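Local coordinates for probable protein phosphatase 2C 50 (Oryza sativa subsp. japonica, PDB 5ZCG) that probably removes phosphate from phosphoserine and phosphothreonine in proteins, as a magnesium-dependent phosphatase of the PP2C family, at residues R73-I76 with H77-S81; D105-T108 with K109-R113; V235-A238 with K239-C243; R266-L269 with L270-N274; A297-L300 with M301-A304. The protein carries 5 engineered substitutions. All coordinates share one frame; numbering follows the deposited sequence.

Four of the contacts join successive turns of a helix, and contact 3 closes a tight turn between two strands. None closes a long loop, and the five follow one another in series without nesting or crossing. Contact 1 lies on helix 67-91 and contact 2 on helix 99-118. These two helices pack side by side, with Leu80 CD2 3.5 Å from Phe107 CE1. Contact 3 links strands 231-236 and 241-247, which belong to the two different beta sheets of the fold. Contact 4 ends helix 257-274 and contact 5 sits on helix 291-306. That second helix pair meets through Gln267 and Tyr299. Contacts 2 and 4 lie on opposite sides of the chain's centre, about 38 Å apart between centres.

Contact 1 of 5, residues R73-I76 with H77-S81; sequences RERI and HVVLS
The backbone bonds Val79 N to Arg75 O (3.0 Å) and Leu80 N to Ile76 O (2.8 Å) carry helix 67-91 from residues 73-76 into 77-81. This is one of the helices that pack on the beta sandwich of the PP2C fold. The helix is kinked at His77 and Val78, where the regular i to i+4 bonding is interrupted. A water fills part of the break. It accepts from His77 N at 2.9 Å and donates to Arg73 O at 3.1 Å. The same water also bonds His77 ND1. Arg73 O and the water both lie at the edge of the imidazole, near its plane. The ring gets there because CG stands between the backbone N and the carbonyl carbon (chi1 72°), which folds the ring back along the preceding turn. Val78 CG2 covers one ring face, offset toward the rim. On the flank facing helix 99-118, the Arg75 chain bends twice and brings its guanidinium alongside Val78 and Val79. It crosses Val79 at about a right angle, and its NH2 comes 3.6 Å from Val79 CG2. The charge of Arg75 is met by Glu117 of helix 99-118 in a salt bridge. Ile76 and Leu80 point into the core, where Phe60 and Leu56 of strand 53-63 receive them. At the start of the segment, Arg73 NE makes a weak, long salt bridge of 3.5 Å to Glu74 OE1, with the carboxylate at the guanidinium edge.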
loop_
_atom_site.group_PDB
_atom_site.type_symbol
_atom_site.label_atom_id
_atom_site.label_comp_id
_atom_site.label_asym_id
_atom_site.label_seq_id
_atom_site.Cartn_x
_atom_site.Cartn_y
_atom_site.Cartn_z
ATOM N N ARG A 73 -5.802 10.552 2.040
ATOM C CA ARG A 73 -6.846 11.444 1.542
ATOM C C ARG A 73 -6.978 12.693 2.406
ATOM O O ARG A 73 -7.209 13.791 1.889
ATOM C CB ARG A 73 -8.188 10.707 1.472
ATOM C CG ARG A 73 -9.385 11.627 1.261
ATOM C CD ARG A 73 -10.721 10.917 1.484
ATOM N NE ARG A 73 -10.973 10.640 2.894
ATOM C CZ ARG A 73 -11.560 9.537 3.350
ATOM N NH1 ARG A 73 -11.964 8.595 2.507
ATOM N NH2 ARG A 73 -11.744 9.378 4.654
ATOM N N GLU A 74 -6.852 12.543 3.725
ATOM C CA GLU A 74 -7.043 13.688 4.612
ATOM C C GLU A 74 -5.783 14.524 4.824
ATOM O O GLU A 74 -5.896 15.714 5.141
ATOM C CB GLU A 74 -7.569 13.224 5.976
ATOM C CG GLU A 74 -8.861 12.419 5.899
ATOM C CD GLU A 74 -10.095 13.295 5.742
ATOM O OE1 GLU A 74 -11.211 12.744 5.637
ATOM O OE2 GLU A 74 -9.949 14.536 5.722
ATOM N N ARG A 75 -4.591 13.952 4.649
ATOM C CA ARG A 75 -3.366 14.615 5.085
ATOM C C ARG A 75 -2.421 15.046 3.973
ATOM O O ARG A 75 -1.657 15.996 4.181
ATOM C CB ARG A 75 -2.587 13.710 6.047
ATOM C CG ARG A 75 -3.052 13.814 7.489
ATOM C CD ARG A 75 -2.902 15.230 8.023
ATOM N NE ARG A 75 -1.525 15.540 8.386
ATOM C CZ ARG A 75 -1.149 16.675 8.965
ATOM N NH1 ARG A 75 -2.053 17.605 9.244
ATOM N NH2 ARG A 75 0.127 16.884 9.267
ATOM N N ILE A 76 -2.381 14.345 2.835
ATOM C CA ILE A 76 -1.345 14.654 1.854
ATOM C C ILE A 76 -1.491 16.086 1.358
ATOM O O ILE A 76 -0.501 16.813 1.240
ATOM C CB ILE A 76 -1.357 13.653 0.690
ATOM C CG1 ILE A 76 -0.680 12.350 1.115
ATOM C CG2 ILE A 76 -0.639 14.253 -0.517
ATOM C CD1 ILE A 76 -0.461 11.382 -0.020
ATOM N N HIS A 77 -2.720 16.517 1.059
ATOM C CA HIS A 77 -2.879 17.857 0.504
ATOM C C HIS A 77 -2.527 18.929 1.528
ATOM O O HIS A 77 -1.987 19.973 1.155
ATOM C CB HIS A 77 -4.296 18.069 -0.040
ATOM C CG HIS A 77 -5.353 18.204 1.011
ATOM N ND1 HIS A 77 -6.062 17.125 1.496
ATOM C CD2 HIS A 77 -5.850 19.295 1.639
ATOM C CE1 HIS A 77 -6.938 17.543 2.393
ATOM N NE2 HIS A 77 -6.829 18.856 2.499
ATOM N N VAL A 78 -2.774 18.668 2.815
ATOM C CA VAL A 78 -2.436 19.634 3.860
ATOM C C VAL A 78 -0.922 19.742 4.014
ATOM O O VAL A 78 -0.352 20.848 4.042
ATOM C CB VAL A 78 -3.096 19.226 5.191
ATOM C CG1 VAL A 78 -2.730 20.217 6.309
ATOM C CG2 VAL A 78 -4.607 19.090 5.035
ATOM N N VAL A 79 -0.247 18.590 4.092
ATOM C CA VAL A 79 1.206 18.587 4.228
ATOM C C VAL A 79 1.854 19.213 3.001
ATOM O O VAL A 79 2.801 20.002 3.116
ATOM C CB VAL A 79 1.724 17.159 4.488
ATOM C CG1 VAL A 79 3.247 17.119 4.448
ATOM C CG2 VAL A 79 1.224 16.654 5.832
ATOM N N LEU A 80 1.335 18.902 1.808
ATOM C CA LEU A 80 1.901 19.467 0.590
ATOM C C LEU A 80 1.687 20.974 0.527
ATOM O O LEU A 80 2.586 21.709 0.103
ATOM C CB LEU A 80 1.299 18.798 -0.637
ATOM C CG LEU A 80 1.922 19.244 -1.961
ATOM C CD1 LEU A 80 3.398 18.900 -1.994
ATOM C CD2 LEU A 80 1.208 18.599 -3.124
ATOM N N SER A 81 0.508 21.460 0.938
ATOM C CA SER A 81 0.265 22.899 0.907
ATOM C C SER A 81 1.227 23.631 1.834
ATOM O O SER A 81 1.840 24.635 1.446
ATOM C CB SER A 81 -1.180 23.196 1.295
ATOM O OG SER A 81 -1.509 24.535 0.978
HETATM O O HOH W 1 -4.691 14.569 0.264
#

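Contact 2 of 5, residues D105-T108 with K109-R113; sequences DVFT and KCFQR
Asp105 O accepts the backbone N of Lys109 at 2.9 Å. The Lys109 side chain stays close to the same turn. It bends at chi2 (57°) and lays CD 3.2 Å from Asp105 OD1. NZ then reaches OD1 of the same carboxylate in a salt bridge of 3.6 Å. The carboxylate thus meets the lysine along its methylene groups as well as at its amine. Thr108 CG2 also lies near the amine, 3.9 Å from Lys109 NZ. The hydroxyl of Thr108 is turned elsewhere: OG1 stands beside its own backbone N (chi1 -69°) and bonds Asp104 O and Lys229 NZ. Asp105 and Lys109 lie on the exposed side of helix 99-118, an amphipathic helix packed beside helix 67-91 against a sheet of the PP2C sandwich. The inward side carries Phe107 and Phe111, one turn apart. Phe107 CD1 is 4.2 Å from Phe111 CE1, an oblique apolar contact. Both rings rest on strands 143-151 and 155-161, where Val148 and Ala159 touch each of them. Cys110 and Val106 face helix 67-91, against Val79 and Ala83. Phe111 CB sits 3.5 Å from Phe107 O, the carbonyl that also accepts Phe111 N. One turn on from Thr108, Gln112 N bonds Thr108 O at 2.9 Å.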
loop_
_atom_site.group_PDB
_atom_site.type_symbol
_atom_site.label_atom_id
_atom_site.label_comp_id
_atom_site.label_asym_id
_atom_site.label_seq_id
_atom_site.Cartn_x
_atom_site.Cartn_y
_atom_site.Cartn_z
ATOM N N ASP A 105 12.210 17.134 -4.295
ATOM C CA ASP A 105 12.453 17.207 -2.861
ATOM C C ASP A 105 11.181 17.535 -2.091
ATOM O O ASP A 105 10.925 16.945 -1.039
ATOM C CB ASP A 105 13.540 18.241 -2.564
ATOM C CG ASP A 105 13.858 18.338 -1.088
ATOM O OD1 ASP A 105 14.395 17.360 -0.534
ATOM O OD2 ASP A 105 13.569 19.388 -0.480
ATOM N N VAL A 106 10.372 18.469 -2.590
ATOM C CA VAL A 106 9.169 18.834 -1.852
ATOM C C VAL A 106 8.180 17.668 -1.838
ATOM O O VAL A 106 7.593 17.350 -0.794
ATOM C CB VAL A 106 8.551 20.135 -2.413
ATOM C CG1 VAL A 106 7.967 19.941 -3.806
ATOM C CG2 VAL A 106 7.490 20.674 -1.463
ATOM N N PHE A 107 8.047 16.949 -2.959
ATOM C CA PHE A 107 7.132 15.808 -2.948
ATOM C C PHE A 107 7.693 14.649 -2.125
ATOM O O PHE A 107 6.945 13.977 -1.400
ATOM C CB PHE A 107 6.823 15.364 -4.375
ATOM C CG PHE A 107 5.626 16.048 -4.971
ATOM C CD1 PHE A 107 4.356 15.823 -4.457
ATOM C CD2 PHE A 107 5.767 16.910 -6.037
ATOM C CE1 PHE A 107 3.260 16.448 -5.000
ATOM C CE2 PHE A 107 4.668 17.543 -6.583
ATOM C CZ PHE A 107 3.413 17.309 -6.063
ATOM N N THR A 108 9.006 14.410 -2.204
ATOM C CA THR A 108 9.622 13.349 -1.414
ATOM C C THR A 108 9.446 13.610 0.075
ATOM O O THR A 108 9.077 12.706 0.835
ATOM C CB THR A 108 11.105 13.230 -1.773
ATOM O OG1 THR A 108 11.236 12.708 -3.100
ATOM C CG2 THR A 108 11.832 12.313 -0.793
ATOM N N LYS A 109 9.695 14.854 0.505
ATOM C CA LYS A 109 9.556 15.206 1.912
ATOM C C LYS A 109 8.104 15.145 2.364
ATOM O O LYS A 109 7.822 14.713 3.485
ATOM C CB LYS A 109 10.135 16.603 2.163
ATOM C CG LYS A 109 11.606 16.621 2.582
ATOM C CD LYS A 109 12.491 15.924 1.558
ATOM C CE LYS A 109 13.769 15.384 2.180
ATOM N NZ LYS A 109 14.372 14.311 1.338
ATOM N N CYS A 110 7.163 15.565 1.511
ATOM C CA CYS A 110 5.753 15.471 1.884
ATOM C C CYS A 110 5.329 14.016 2.072
ATOM O O CYS A 110 4.710 13.658 3.088
ATOM C CB CYS A 110 4.890 16.158 0.826
ATOM S SG CYS A 110 3.148 15.657 0.833
ATOM N N PHE A 111 5.666 13.155 1.104
ATOM C CA PHE A 111 5.295 11.744 1.208
ATOM C C PHE A 111 5.970 11.087 2.408
ATOM O O PHE A 111 5.350 10.284 3.122
ATOM C CB PHE A 111 5.651 11.008 -0.084
ATOM C CG PHE A 111 4.600 11.119 -1.170
ATOM C CD1 PHE A 111 3.930 12.313 -1.393
ATOM C CD2 PHE A 111 4.292 10.027 -1.968
ATOM C CE1 PHE A 111 2.966 12.416 -2.390
ATOM C CE2 PHE A 111 3.330 10.122 -2.969
ATOM C CZ PHE A 111 2.667 11.317 -3.180
ATOM N N GLN A 112 7.243 11.425 2.652
ATOM C CA GLN A 112 7.959 10.868 3.793
ATOM C C GLN A 112 7.349 11.332 5.104
ATOM O O GLN A 112 7.300 10.571 6.075
ATOM C CB GLN A 112 9.437 11.259 3.724
ATOM C CG GLN A 112 10.299 10.678 4.836
ATOM C CD GLN A 112 10.373 9.162 4.782
ATOM O OE1 GLN A 112 10.954 8.590 3.858
ATOM N NE2 GLN A 112 9.782 8.502 5.775
ATOM N N ARG A 113 6.887 12.583 5.159
ATOM C CA ARG A 113 6.277 13.096 6.380
ATOM C C ARG A 113 4.958 12.397 6.663
ATOM O O ARG A 113 4.671 12.032 7.810
ATOM C CB ARG A 113 6.077 14.608 6.269
ATOM C CG ARG A 113 5.150 15.199 7.322
ATOM C CD ARG A 113 5.862 15.398 8.653
ATOM N NE ARG A 113 7.225 15.901 8.482
ATOM C CZ ARG A 113 7.529 17.171 8.224
ATOM N NH1 ARG A 113 6.568 18.078 8.107
ATOM N NH2 ARG A 113 8.797 17.534 8.082
#

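Contact 3 of 5, residues V235-A238 with K239-C243; sequences VPRA and KDDDC
Ala238 and Asp241 are the two ends of a type I beta turn, and each buries much of its surface against the other segment. Ala238 N gives a nearly straight bond to Asp241 OD2. The modelled length, 2.5 Å, is shorter than expected, so the exact distance is doubtful. The N-H meets the oxygen from above the carboxylate plane, 46° out of it. In the reverse direction Asp241 N makes only a weak bond to Ala238 O, at 3.4 Å. The side chain and backbone of Asp241 therefore both tie back to Ala238. CG of Asp241 stands beside its own backbone N (chi1 -67°), which brings the carboxylate over to the start of the turn. A water extends the link to Arg237: it accepts from Arg237 NE at 2.9 Å, at the edge of the guanidinium, and donates to Asp241 OD2 at 3.1 Å. The arginine and the aspartate do not touch by their charged atoms. Arg170 makes a salt bridge to Asp241 OD1, and Arg237 NH1 bonds Cys152 O. Lys239, at the outer corner, holds its amine 3.1 Å from Asp240 OD2 in a weak salt bridge. Asp240 OD1 lies 3.3 Å from Ala238 CB. The turn carries the chain from strand 231-236, paired with strand 155-161 in one sheet of the PP2C sandwich, to strand 241-247, which lies between strands 165-170 and 313-319 in the other sheet.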
loop_
_atom_site.group_PDB
_atom_site.type_symbol
_atom_site.label_atom_id
_atom_site.label_comp_id
_atom_site.label_asym_id
_atom_site.label_seq_id
_atom_site.Cartn_x
_atom_site.Cartn_y
_atom_site.Cartn_z
ATOM N N VAL A 235 4.977 18.346 -16.162
ATOM C CA VAL A 235 4.551 18.368 -17.559
ATOM C C VAL A 235 3.829 19.680 -17.848
ATOM O O VAL A 235 2.743 19.941 -17.307
ATOM C CB VAL A 235 3.695 17.133 -17.910
ATOM C CG1 VAL A 235 2.622 16.879 -16.872
ATOM C CG2 VAL A 235 3.071 17.278 -19.290
ATOM N N PRO A 236 4.417 20.554 -18.659
ATOM C CA PRO A 236 3.702 21.769 -19.058
ATOM C C PRO A 236 2.476 21.412 -19.884
ATOM O O PRO A 236 2.504 20.505 -20.720
ATOM C CB PRO A 236 4.740 22.544 -19.880
ATOM C CG PRO A 236 5.792 21.538 -20.245
ATOM C CD PRO A 236 5.807 20.533 -19.139
ATOM N N ARG A 237 1.382 22.121 -19.627
ATOM C CA ARG A 237 0.150 21.840 -20.340
ATOM C C ARG A 237 0.282 22.293 -21.789
ATOM O O ARG A 237 1.028 23.223 -22.106
ATOM C CB ARG A 237 -1.028 22.519 -19.643
ATOM C CG ARG A 237 -1.410 21.821 -18.339
ATOM C CD ARG A 237 -2.440 22.603 -17.550
ATOM N NE ARG A 237 -3.730 22.664 -18.232
ATOM C CZ ARG A 237 -4.882 22.943 -17.628
ATOM N NH1 ARG A 237 -4.909 23.184 -16.325
ATOM N NH2 ARG A 237 -6.008 22.977 -18.326
ATOM N N ALA A 238 -0.457 21.629 -22.674
ATOM C CA ALA A 238 -0.289 21.793 -24.109
ATOM C C ALA A 238 -1.633 22.020 -24.782
ATOM O O ALA A 238 -2.699 21.838 -24.187
ATOM C CB ALA A 238 0.406 20.577 -24.740
ATOM N N LYS A 239 -1.550 22.441 -26.046
ATOM C CA LYS A 239 -2.742 22.721 -26.841
ATOM C C LYS A 239 -3.662 21.505 -26.937
ATOM O O LYS A 239 -4.887 21.636 -26.834
ATOM C CB LYS A 239 -2.320 23.191 -28.238
ATOM C CG LYS A 239 -1.672 22.099 -29.099
ATOM C CD LYS A 239 -0.339 22.514 -29.695
ATOM C CE LYS A 239 0.370 21.326 -30.341
ATOM N NZ LYS A 239 0.770 20.294 -29.337
ATOM N N ASP A 240 -3.094 20.316 -27.130
ATOM C CA ASP A 240 -3.867 19.114 -27.415
ATOM C C ASP A 240 -4.262 18.326 -26.168
ATOM O O ASP A 240 -4.719 17.186 -26.297
ATOM C CB ASP A 240 -3.087 18.214 -28.377
ATOM C CG ASP A 240 -1.594 18.226 -28.106
ATOM O OD1 ASP A 240 -1.178 18.781 -27.066
ATOM O OD2 ASP A 240 -0.832 17.684 -28.934
ATOM N N ASP A 241 -4.111 18.898 -24.976
ATOM C CA ASP A 241 -4.528 18.202 -23.764
ATOM C C ASP A 241 -6.042 18.040 -23.733
ATOM O O ASP A 241 -6.788 19.006 -23.923
ATOM C CB ASP A 241 -4.066 18.961 -22.522
ATOM C CG ASP A 241 -2.559 18.977 -22.369
ATOM O OD1 ASP A 241 -1.894 18.037 -22.858
ATOM O OD2 ASP A 241 -2.043 19.932 -21.748
ATOM N N ASP A 242 -6.499 16.808 -23.502
ATOM C CA ASP A 242 -7.914 16.504 -23.332
ATOM C C ASP A 242 -8.274 16.373 -21.855
ATOM O O ASP A 242 -9.153 17.081 -21.357
ATOM C CB ASP A 242 -8.270 15.220 -24.094
ATOM C CG ASP A 242 -7.924 15.304 -25.569
ATOM O OD1 ASP A 242 -8.594 16.062 -26.304
ATOM O OD2 ASP A 242 -6.971 14.615 -25.988
ATOM N N CYS A 243 -7.611 15.466 -21.143
ATOM C CA CYS A 243 -7.995 15.168 -19.771
ATOM C C CYS A 243 -6.886 14.375 -19.094
ATOM O O CYS A 243 -5.971 13.857 -19.741
ATOM C CB CYS A 243 -9.309 14.378 -19.723
ATOM S SG CYS A 243 -9.304 12.882 -20.744
HETATM O O HOH W 2 -4.255 22.025 -20.969
#

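Contact 4 of 5, residues R266-L269 with L270-N274; sequences RQIL and LWHKN
The last two turns of helix 257-274, on the outer surface of the PP2C fold, hold this contact. Four backbone bonds, from Leu270 N to Arg266 O (2.8 Å) through Lys273 N to Leu269 O (3.0 Å), keep the helix regular. The main side-chain pair is Arg266 and Leu270, one turn apart. They lie side by side and point the same way. Leu270 CD1 rests on the methylene part of the arginine, 3.6 Å from Arg266 CG. Leu270 CG stands beside its own backbone N (chi1 -81°), which turns the branch back toward Arg266. The Gln267 side chain crosses Leu270 obliquely, with NE2 3.9 Å from Leu270 CD1. Further round the helix, Ile268 and His272 also run alongside each other. Ile268 CG2 is 3.9 Å from His272 CD2, and that ring carbon also lies 3.4 Å from Ile268 O. Ile268 packs on strand 313-319, against Val317, and meets Cys243 of strand 241-247. Gln267 and Trp271 face helix 291-306, where Gln267 touches Ala296 and Tyr299 and Trp271 touches Pro291 and Ala292.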
loop_
_atom_site.group_PDB
_atom_site.type_symbol
_atom_site.label_atom_id
_atom_site.label_comp_id
_atom_site.label_asym_id
_atom_site.label_seq_id
_atom_site.Cartn_x
_atom_site.Cartn_y
_atom_site.Cartn_z
ATOM N N ARG A 266 -14.008 10.725 -25.211
ATOM C CA ARG A 266 -15.224 10.662 -26.004
ATOM C C ARG A 266 -16.454 10.787 -25.094
ATOM O O ARG A 266 -17.467 11.373 -25.480
ATOM C CB ARG A 266 -15.267 9.379 -26.822
ATOM C CG ARG A 266 -16.671 8.833 -27.044
ATOM C CD ARG A 266 -16.689 7.672 -28.004
ATOM N NE ARG A 266 -15.856 6.569 -27.536
ATOM C CZ ARG A 266 -16.030 5.921 -26.386
ATOM N NH1 ARG A 266 -17.015 6.247 -25.557
ATOM N NH2 ARG A 266 -15.207 4.942 -26.058
ATOM N N GLN A 267 -16.377 10.285 -23.850
ATOM C CA GLN A 267 -17.484 10.463 -22.913
ATOM C C GLN A 267 -17.689 11.931 -22.578
ATOM O O GLN A 267 -18.829 12.393 -22.494
ATOM C CB GLN A 267 -17.226 9.636 -21.653
ATOM C CG GLN A 267 -17.672 8.191 -21.789
ATOM C CD GLN A 267 -19.138 8.066 -22.155
ATOM O OE1 GLN A 267 -20.008 8.560 -21.434
ATOM N NE2 GLN A 267 -19.421 7.404 -23.278
ATOM N N ILE A 268 -16.605 12.683 -22.371
ATOM C CA ILE A 268 -16.758 14.107 -22.066
ATOM C C ILE A 268 -17.410 14.832 -23.242
ATOM O O ILE A 268 -18.398 15.575 -23.080
ATOM C CB ILE A 268 -15.397 14.724 -21.697
ATOM C CG1 ILE A 268 -14.964 14.275 -20.290
ATOM C CG2 ILE A 268 -15.453 16.241 -21.797
ATOM C CD1 ILE A 268 -13.470 14.432 -20.010
ATOM N N LEU A 269 -16.880 14.606 -24.452
ATOM C CA LEU A 269 -17.440 15.270 -25.626
ATOM C C LEU A 269 -18.896 14.871 -25.848
ATOM O O LEU A 269 -19.734 15.715 -26.190
ATOM C CB LEU A 269 -16.602 14.948 -26.863
ATOM C CG LEU A 269 -15.140 15.398 -26.829
ATOM C CD1 LEU A 269 -14.386 14.826 -28.018
ATOM C CD2 LEU A 269 -15.038 16.920 -26.796
ATOM N N LEU A 270 -19.221 13.591 -25.641
ATOM C CA LEU A 270 -20.585 13.123 -25.849
ATOM C C LEU A 270 -21.536 13.744 -24.839
ATOM O O LEU A 270 -22.673 14.084 -25.187
ATOM C CB LEU A 270 -20.649 11.597 -25.770
ATOM C CG LEU A 270 -20.238 10.784 -26.998
ATOM C CD1 LEU A 270 -20.167 9.311 -26.625
ATOM C CD2 LEU A 270 -21.204 11.003 -28.171
ATOM N N TRP A 271 -21.108 13.878 -23.579
ATOM C CA TRP A 271 -21.975 14.541 -22.612
ATOM C C TRP A 271 -22.273 15.964 -23.050
ATOM O O TRP A 271 -23.427 16.412 -22.987
ATOM C CB TRP A 271 -21.366 14.546 -21.210
ATOM C CG TRP A 271 -22.395 14.954 -20.185
ATOM C CD1 TRP A 271 -23.132 14.123 -19.391
ATOM C CD2 TRP A 271 -22.835 16.291 -19.880
ATOM N NE1 TRP A 271 -23.989 14.854 -18.603
ATOM C CE2 TRP A 271 -23.827 16.186 -18.885
ATOM C CE3 TRP A 271 -22.477 17.563 -20.344
ATOM C CZ2 TRP A 271 -24.469 17.303 -18.346
ATOM C CZ3 TRP A 271 -23.117 18.670 -19.813
ATOM C CH2 TRP A 271 -24.100 18.532 -18.821
ATOM N N HIS A 272 -21.252 16.689 -23.517
ATOM C CA HIS A 272 -21.515 18.066 -23.930
ATOM C C HIS A 272 -22.460 18.113 -25.130
ATOM O O HIS A 272 -23.366 18.955 -25.185
ATOM C CB HIS A 272 -20.207 18.784 -24.247
ATOM C CG HIS A 272 -19.435 19.193 -23.032
ATOM N ND1 HIS A 272 -19.980 19.969 -22.031
ATOM C CD2 HIS A 272 -18.162 18.929 -22.653
ATOM C CE1 HIS A 272 -19.076 20.165 -21.088
ATOM N NE2 HIS A 272 -17.964 19.546 -21.441
ATOM N N LYS A 273 -22.281 17.204 -26.091
ATOM C CA LYS A 273 -23.169 17.182 -27.254
ATOM C C LYS A 273 -24.604 16.834 -26.868
ATOM O O LYS A 273 -25.558 17.441 -27.370
ATOM C CB LYS A 273 -22.650 16.198 -28.299
ATOM C CG LYS A 273 -23.679 15.837 -29.367
ATOM C CD LYS A 273 -23.655 14.352 -29.712
ATOM C CE LYS A 273 -24.657 13.553 -28.881
ATOM N NZ LYS A 273 -26.056 13.967 -29.151
ATOM N N ASN A 274 -24.775 15.874 -25.961
ATOM C CA ASN A 274 -26.095 15.369 -25.602
ATOM C C ASN A 274 -26.817 16.234 -24.577
ATOM O O ASN A 274 -28.050 16.173 -24.501
ATOM C CB ASN A 274 -25.967 13.939 -25.069
ATOM C CG ASN A 274 -27.264 13.165 -25.152
ATOM O OD1 ASN A 274 -27.804 12.948 -26.237
ATOM N ND2 ASN A 274 -27.769 12.734 -24.004
#

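Contact 5 of 5, residues A297-L300 with M301-A304; sequences ADYL and MRLA
Arg302 folds back over the turn before it and lays one face of its guanidinium against the backbone at Asp298 and Tyr299. Tyr299 N lies 4.2 Å above the guanidinium plane, over its centre, and the carbonyl carbon of Asp298 sits nearer the rim. The chain bends at chi2 (138°) and chi3 to reach this place. Arg302 NH1 comes 3.6 Å from Asp298 CB, yet it stays 4.9 Å from Asp298 OD2, so the opposite charges do not meet. Asp298 OD2 bonds Gln294 NE2 instead. Arg302 and Tyr299 cross at about a right angle. NH2 is 3.9 Å from Tyr299 CD2, with the ring and guanidinium planes 56° apart. The contact belongs to helix 291-306, which packs with helix 257-274 on the five-stranded sheet of the PP2C sandwich. Tyr299 leans on Val263 of that neighbouring helix. Leu300 points into the core, against Val315 and Val317 of strand 313-319. Met301, with CG trans to its backbone N (chi1 174°), extends onto Ala7 and Thr9 of strand 3-9. Leu303 CD2 reaches Leu300 CD2 at 4.5 Å, and Leu303 CB lies 3.2 Å from Tyr299 O, which accepts Leu303 N at 2.8 Å.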
loop_
_atom_site.group_PDB
_atom_site.type_symbol
_atom_site.label_atom_id
_atom_site.label_comp_id
_atom_site.label_asym_id
_atom_site.label_seq_id
_atom_site.Cartn_x
_atom_site.Cartn_y
_atom_site.Cartn_z
ATOM N N ALA A 297 -15.909 9.387 -15.694
ATOM C CA ALA A 297 -15.383 8.559 -14.611
ATOM C C ALA A 297 -16.318 7.393 -14.301
ATOM O O ALA A 297 -15.860 6.270 -14.060
ATOM C CB ALA A 297 -15.147 9.416 -13.366
ATOM N N ASP A 298 -17.630 7.642 -14.314
ATOM C CA ASP A 298 -18.602 6.574 -14.100
ATOM C C ASP A 298 -18.502 5.517 -15.189
ATOM O O ASP A 298 -18.583 4.314 -14.909
ATOM C CB ASP A 298 -20.017 7.153 -14.051
ATOM C CG ASP A 298 -20.388 7.678 -12.678
ATOM O OD1 ASP A 298 -20.050 7.018 -11.672
ATOM O OD2 ASP A 298 -21.022 8.752 -12.607
ATOM N N TYR A 299 -18.342 5.946 -16.442
ATOM C CA TYR A 299 -18.198 4.996 -17.537
ATOM C C TYR A 299 -16.937 4.156 -17.382
ATOM O O TYR A 299 -16.965 2.947 -17.620
ATOM C CB TYR A 299 -18.196 5.739 -18.873
ATOM C CG TYR A 299 -18.566 4.886 -20.066
ATOM C CD1 TYR A 299 -17.649 4.012 -20.626
ATOM C CD2 TYR A 299 -19.832 4.965 -20.637
ATOM C CE1 TYR A 299 -17.974 3.237 -21.716
ATOM C CE2 TYR A 299 -20.169 4.192 -21.731
ATOM C CZ TYR A 299 -19.234 3.326 -22.265
ATOM O OH TYR A 299 -19.551 2.546 -23.351
ATOM N N LEU A 300 -15.818 4.774 -16.986
ATOM C CA LEU A 300 -14.586 4.001 -16.805
ATOM C C LEU A 300 -14.738 2.996 -15.664
ATOM O O LEU A 300 -14.317 1.838 -15.781
ATOM C CB LEU A 300 -13.402 4.935 -16.547
ATOM C CG LEU A 300 -12.818 5.576 -17.814
ATOM C CD1 LEU A 300 -11.762 6.624 -17.478
ATOM C CD2 LEU A 300 -12.257 4.532 -18.780
ATOM N N MET A 301 -15.336 3.425 -14.548
ATOM C CA MET A 301 -15.638 2.512 -13.441
ATOM C C MET A 301 -16.470 1.322 -13.894
ATOM O O MET A 301 -16.084 0.160 -13.686
ATOM C CB MET A 301 -16.363 3.280 -12.328
ATOM C CG MET A 301 -16.876 2.426 -11.170
ATOM S SD MET A 301 -17.248 3.393 -9.690
ATOM C CE MET A 301 -19.035 3.225 -9.607
ATOM N N ARG A 302 -17.603 1.601 -14.528
ATOM C CA ARG A 302 -18.492 0.535 -14.960
ATOM C C ARG A 302 -17.831 -0.359 -16.003
ATOM O O ARG A 302 -18.060 -1.576 -16.011
ATOM C CB ARG A 302 -19.802 1.123 -15.496
ATOM C CG ARG A 302 -20.854 1.348 -14.419
ATOM C CD ARG A 302 -21.576 2.674 -14.591
ATOM N NE ARG A 302 -21.730 3.052 -15.995
ATOM C CZ ARG A 302 -22.194 4.230 -16.404
ATOM N NH1 ARG A 302 -22.557 5.147 -15.518
ATOM N NH2 ARG A 302 -22.302 4.490 -17.701
ATOM N N LEU A 303 -16.993 0.218 -16.866
ATOM C CA LEU A 303 -16.233 -0.567 -17.830
ATOM C C LEU A 303 -15.321 -1.558 -17.128
ATOM O O LEU A 303 -15.300 -2.748 -17.467
ATOM C CB LEU A 303 -15.402 0.368 -18.713
ATOM C CG LEU A 303 -14.446 -0.286 -19.708
ATOM C CD1 LEU A 303 -15.182 -1.341 -20.542
ATOM C CD2 LEU A 303 -13.801 0.763 -20.595
ATOM N N ALA A 304 -14.558 -1.079 -16.137
ATOM C CA ALA A 304 -13.684 -1.974 -15.389
ATOM C C ALA A 304 -14.487 -3.097 -14.747
ATOM O O ALA A 304 -14.064 -4.259 -14.759
ATOM C CB ALA A 304 -12.903 -1.197 -14.328
#